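Local coordinates for UPF0678 fatty acid-binding protein-like protein ERS007657_00996 (Mycobacterium tuberculosis, PDB 6R3W) that binds heme b in a surface cleft of its beta-barrel and probably scavenges peroxynitrite by isomerising it to nitrate, at residues L83-E93 with A122-R130. Residues are numbered along the deposited sequence; the frame is centred on the assembly and turned at random.
Sequences LAHPSGITEIE and AKEVTALDR. With HEM (protoporphyrin IX containing Fe), chain B.
Inside the barrel, Arg130 meets Glu91, its NH2 giving a hydrogen bond of 2.9 Å to Glu91 OE1 within a salt bridge. The N-H...O angle is 143° and OE1 uses its syn lone pair, but the carboxylate and guanidinium planes are 40° apart, so the two groups are not coplanar. Glu91 OE1 takes a second donor: His85 NE2, at 2.8 Å, meets it nearly along the C-O axis and close to the ring plane. Two donors thus grip one buried carboxylate oxygen, and the imidazole is held by its own two bonds, NE2 to Glu91 OE1 and ND1 to His65 NE2. Glu93 joins the salt-bridge network through Arg130 NE, although the position of its OE2 is less certain. Over one guanidinium face sits Leu83 CD1, 3.4 Å from Arg130 NH2, while Arg130 NH1 pairs with Glu67. Leu128 crosses Glu91 at about a right angle, placing CD1 3.4 Å from Glu91 CD.

Toward the cleft the contact turns apolar. The heme vinyl carbon CBC stands over the centre of the His85 ring, and Leu128 lies near the same vinyl. With CG1 anti to its carbonyl carbon, Ile89 sends CD1 to within 3.7 Å of Val125 CG2, a methyl that also touches heme CMD. At the cleft rim a water links Ser87 O to Lys123 N, and Lys123 NZ hydrogen-bonds heme O1D at 2.8 Å.

Gly88 and Ile89 form a G1 bulge in the hairpin joining strands 78-85 and 89-100. Strand 103-118 separates this hairpin from strand 125-135 in the antiparallel barrel, so Ile89, Glu91 and Glu93 bridge next-but-one strands whose local segments, 89-93 and 125-130, run 51° apart, and Leu83 and His85 reach over one strand more.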
loop_
_atom_site.group_PDB
_atom_site.type_symbol
_atom_site.label_atom_id
_atom_site.label_comp_id
_atom_site.label_asym_id
_atom_site.label_seq_id
_atom_site.Cartn_x
_atom_site.Cartn_y
_atom_site.Cartn_z
ATOM N N LEU A 83 6.348 6.160 1.695
ATOM C CA LEU A 83 5.051 6.847 1.462
ATOM C C LEU A 83 4.910 8.106 2.306
ATOM O O LEU A 83 5.325 8.149 3.470
ATOM C CB LEU A 83 3.881 5.928 1.787
ATOM C CG LEU A 83 3.723 4.685 0.920
ATOM C CD1 LEU A 83 2.580 3.844 1.456
ATOM C CD2 LEU A 83 3.516 5.045 -0.541
ATOM N N ALA A 84 4.234 9.083 1.713
ATOM C CA ALA A 84 3.645 10.255 2.378
ATOM C C ALA A 84 2.130 10.106 2.440
ATOM O O ALA A 84 1.513 9.599 1.466
ATOM C CB ALA A 84 4.023 11.499 1.631
ATOM N N HIS A 85 1.555 10.579 3.524
ATOM C CA HIS A 85 0.100 10.606 3.785
ATOM C C HIS A 85 -0.339 12.024 4.073
ATOM O O HIS A 85 0.324 12.767 4.826
ATOM C CB HIS A 85 -0.252 9.721 4.986
ATOM C CG HIS A 85 0.131 8.293 4.819
ATOM N ND1 HIS A 85 -0.754 7.363 4.332
ATOM C CD2 HIS A 85 1.269 7.638 5.110
ATOM C CE1 HIS A 85 -0.143 6.196 4.257
ATOM N NE2 HIS A 85 1.093 6.342 4.718
ATOM N N PRO A 86 -1.527 12.420 3.583
ATOM C CA PRO A 86 -1.997 13.787 3.756
ATOM C C PRO A 86 -2.474 14.077 5.181
ATOM O O PRO A 86 -2.738 15.231 5.485
ATOM C CB PRO A 86 -3.167 13.879 2.757
ATOM C CG PRO A 86 -3.682 12.457 2.682
ATOM C CD PRO A 86 -2.424 11.612 2.732
ATOM N N SER A 87 -2.528 13.026 6.007
ATOM C CA SER A 87 -2.843 13.071 7.455
ATOM C C SER A 87 -1.625 13.538 8.272
ATOM O O SER A 87 -1.709 13.525 9.512
ATOM C CB SER A 87 -3.294 11.717 7.897
ATOM O OG SER A 87 -2.324 10.765 7.515
ATOM N N GLY A 88 -0.492 13.835 7.628
ATOM C CA GLY A 88 0.697 14.292 8.376
ATOM C C GLY A 88 1.579 13.153 8.855
ATOM O O GLY A 88 2.290 13.335 9.883
ATOM N N ILE A 89 1.621 12.071 8.093
ATOM C CA ILE A 89 2.343 10.855 8.500
ATOM C C ILE A 89 3.210 10.413 7.328
ATOM O O ILE A 89 2.732 10.415 6.166
ATOM C CB ILE A 89 1.345 9.769 8.945
ATOM C CG1 ILE A 89 0.535 10.260 10.152
ATOM C CG2 ILE A 89 2.087 8.489 9.248
ATOM C CD1 ILE A 89 -0.519 9.319 10.622
ATOM N N THR A 90 4.440 10.005 7.612
ATOM C CA THR A 90 5.287 9.292 6.643
ATOM C C THR A 90 5.465 7.850 7.090
ATOM O O THR A 90 5.352 7.549 8.305
ATOM C CB THR A 90 6.650 9.964 6.484
ATOM O OG1 THR A 90 7.277 9.950 7.781
ATOM C CG2 THR A 90 6.541 11.367 5.927
ATOM N N GLU A 91 5.783 6.983 6.148
ATOM C CA GLU A 91 5.808 5.513 6.359
ATOM C C GLU A 91 6.957 4.956 5.508
ATOM O O GLU A 91 6.995 5.229 4.299
ATOM C CB GLU A 91 4.399 4.936 5.988
ATOM C CG GLU A 91 4.282 3.430 5.906
ATOM C CD GLU A 91 2.930 2.952 5.442
ATOM O OE1 GLU A 91 2.094 3.792 4.994
ATOM O OE2 GLU A 91 2.723 1.700 5.405
ATOM N N ILE A 92 7.807 4.112 6.091
ATOM C CA ILE A 92 8.686 3.204 5.335
ATOM C C ILE A 92 8.392 1.792 5.786
ATOM O O ILE A 92 8.569 1.486 6.987
ATOM C CB ILE A 92 10.162 3.546 5.485
ATOM C CG1 ILE A 92 10.444 4.992 5.087
ATOM C CG2 ILE A 92 10.980 2.554 4.671
ATOM C CD1 ILE A 92 11.904 5.408 5.242
ATOM N N GLU A 93 7.882 0.967 4.877
ATOM C CA GLU A 93 7.689 -0.453 5.184
ATOM C C GLU A 93 8.741 -1.248 4.444
ATOM O O GLU A 93 9.077 -0.907 3.292
ATOM C CB GLU A 93 6.319 -0.930 4.743
ATOM C CG GLU A 93 5.178 -0.243 5.440
ATOM C CD GLU A 93 3.916 -1.071 5.535
ATOM O OE1 GLU A 93 4.020 -2.335 5.438
ATOM O OE2 GLU A 93 2.872 -0.465 5.891
ATOM N N ALA A 122 -0.364 15.204 13.881
ATOM C CA ALA A 122 -0.833 13.891 13.387
ATOM C C ALA A 122 -1.376 13.041 14.545
ATOM O O ALA A 122 -0.927 13.186 15.722
ATOM C CB ALA A 122 0.282 13.183 12.677
ATOM N N LYS A 123 -2.256 12.113 14.226
ATOM C CA LYS A 123 -2.636 11.023 15.150
ATOM C C LYS A 123 -1.432 10.111 15.391
ATOM O O LYS A 123 -0.577 9.966 14.510
ATOM C CB LYS A 123 -3.796 10.228 14.571
ATOM C CG LYS A 123 -5.040 11.032 14.260
ATOM C CD LYS A 123 -5.836 11.382 15.470
ATOM C CE LYS A 123 -7.178 12.007 15.129
ATOM N NZ LYS A 123 -8.064 11.061 14.413
ATOM N N GLU A 124 -1.442 9.411 16.509
ATOM C CA GLU A 124 -0.284 8.585 16.936
ATOM C C GLU A 124 -0.402 7.181 16.329
ATOM O O GLU A 124 -0.920 6.262 16.963
ATOM C CB GLU A 124 -0.165 8.518 18.453
ATOM C CG GLU A 124 0.015 9.861 19.104
ATOM C CD GLU A 124 -1.250 10.465 19.640
ATOM O OE1 GLU A 124 -2.349 9.982 19.243
ATOM O OE2 GLU A 124 -1.158 11.470 20.345
ATOM N N VAL A 125 0.213 7.003 15.186
ATOM C CA VAL A 125 0.408 5.699 14.511
ATOM C C VAL A 125 1.828 5.228 14.804
ATOM O O VAL A 125 2.775 6.027 14.620
ATOM C CB VAL A 125 0.163 5.839 13.011
ATOM C CG1 VAL A 125 0.396 4.523 12.312
ATOM C CG2 VAL A 125 -1.230 6.374 12.720
ATOM N N THR A 126 1.982 3.988 15.242
ATOM C CA THR A 126 3.311 3.463 15.577
ATOM C C THR A 126 3.720 2.257 14.744
ATOM O O THR A 126 4.903 1.969 14.729
ATOM C CB THR A 126 3.448 3.172 17.071
ATOM O OG1 THR A 126 2.551 2.132 17.455
ATOM C CG2 THR A 126 3.230 4.405 17.914
ATOM N N ALA A 127 2.789 1.530 14.127
ATOM C CA ALA A 127 3.201 0.454 13.195
ATOM C C ALA A 127 2.160 0.264 12.108
ATOM O O ALA A 127 0.954 0.398 12.382
ATOM C CB ALA A 127 3.475 -0.847 13.918
ATOM N N LEU A 128 2.637 -0.137 10.934
ATOM C CA LEU A 128 1.794 -0.523 9.787
ATOM C C LEU A 128 2.382 -1.760 9.135
ATOM O O LEU A 128 3.610 -1.794 8.914
ATOM C CB LEU A 128 1.728 0.631 8.787
ATOM C CG LEU A 128 1.039 1.886 9.301
ATOM C CD1 LEU A 128 1.400 3.098 8.457
ATOM C CD2 LEU A 128 -0.462 1.702 9.381
ATOM N N ASP A 129 1.526 -2.733 8.864
ATOM C CA ASP A 129 1.881 -3.950 8.120
ATOM C C ASP A 129 0.991 -4.026 6.886
ATOM O O ASP A 129 -0.219 -3.760 6.997
ATOM C CB ASP A 129 1.638 -5.223 8.937
ATOM C CG ASP A 129 2.559 -5.492 10.120
ATOM O OD1 ASP A 129 3.270 -4.577 10.568
ATOM O OD2 ASP A 129 2.486 -6.633 10.635
ATOM N N ARG A 130 1.569 -4.379 5.756
ATOM C CA ARG A 130 0.827 -4.587 4.493
ATOM C C ARG A 130 1.112 -5.985 3.934
ATOM O O ARG A 130 2.285 -6.383 3.840
ATOM C CB ARG A 130 1.209 -3.510 3.485
ATOM C CG ARG A 130 0.697 -2.119 3.841
ATOM C CD ARG A 130 1.260 -1.078 2.903
ATOM N NE ARG A 130 1.020 0.274 3.373
ATOM C CZ ARG A 130 0.273 1.180 2.765
ATOM N NH1 ARG A 130 -0.382 0.900 1.642
ATOM N NH2 ARG A 130 0.151 2.372 3.297
HETATM C CHA HEM B . -9.384 6.528 10.859
HETATM C CHB HEM B . -10.270 5.645 6.221
HETATM C CHC HEM B . -5.592 4.486 5.505
HETATM C CHD HEM B . -4.635 5.857 10.071
HETATM C C1A HEM B . -10.015 6.387 9.649
HETATM C C2A HEM B . -11.393 6.720 9.412
HETATM C C3A HEM B . -11.628 6.476 8.106
HETATM C C4A HEM B . -10.423 5.984 7.540
HETATM C CMA HEM B . -12.912 6.721 7.364
HETATM C CAA HEM B . -12.371 7.250 10.433
HETATM C CBA HEM B . -12.701 8.714 10.163
HETATM C CGA HEM B . -11.474 9.553 10.281
HETATM O O1A HEM B . -11.101 10.235 9.304
HETATM O O2A HEM B . -10.856 9.606 11.364
HETATM C C1B HEM B . -9.071 5.196 5.637
HETATM C C2B HEM B . -8.946 4.850 4.257
HETATM C C3B HEM B . -7.629 4.476 4.047
HETATM C C4B HEM B . -6.949 4.674 5.335
HETATM C CMB HEM B . -10.050 4.888 3.226
HETATM C CAB HEM B . -6.962 3.959 2.831
HETATM C CBB HEM B . -7.610 3.242 1.935
HETATM C C1C HEM B . -4.913 4.804 6.684
HETATM C C2C HEM B . -3.516 4.711 6.871
HETATM C C3C HEM B . -3.246 5.166 8.134
HETATM C C4C HEM B . -4.509 5.442 8.767
HETATM C CMC HEM B . -2.559 4.207 5.840
HETATM C CAC HEM B . -1.936 5.404 8.781
HETATM C CBC HEM B . -0.921 5.989 8.135
HETATM C C1D HEM B . -5.866 6.090 10.671
HETATM C C2D HEM B . -6.004 6.513 12.072
HETATM C C3D HEM B . -7.306 6.707 12.285
HETATM C C4D HEM B . -7.999 6.382 11.021
HETATM C CMD HEM B . -4.884 6.763 13.044
HETATM C CAD HEM B . -7.866 7.526 13.414
HETATM C CBD HEM B . -8.313 6.669 14.508
HETATM C CGD HEM B . -8.816 7.534 15.667
HETATM O O1D HEM B . -9.088 8.781 15.648
HETATM O O2D HEM B . -8.938 6.966 16.661
HETATM N NA HEM B . -9.441 5.958 8.463
HETATM N NB HEM B . -7.866 5.084 6.231
HETATM N NC HEM B . -5.507 5.210 7.850
HETATM N ND HEM B . -7.095 6.033 10.064
HETATM FE FE HEM B . -7.495 5.509 8.219
HETATM O O HOH W 1 -3.177 12.178 11.480
HETATM O O HOH W 2 -7.167 7.545 7.617
#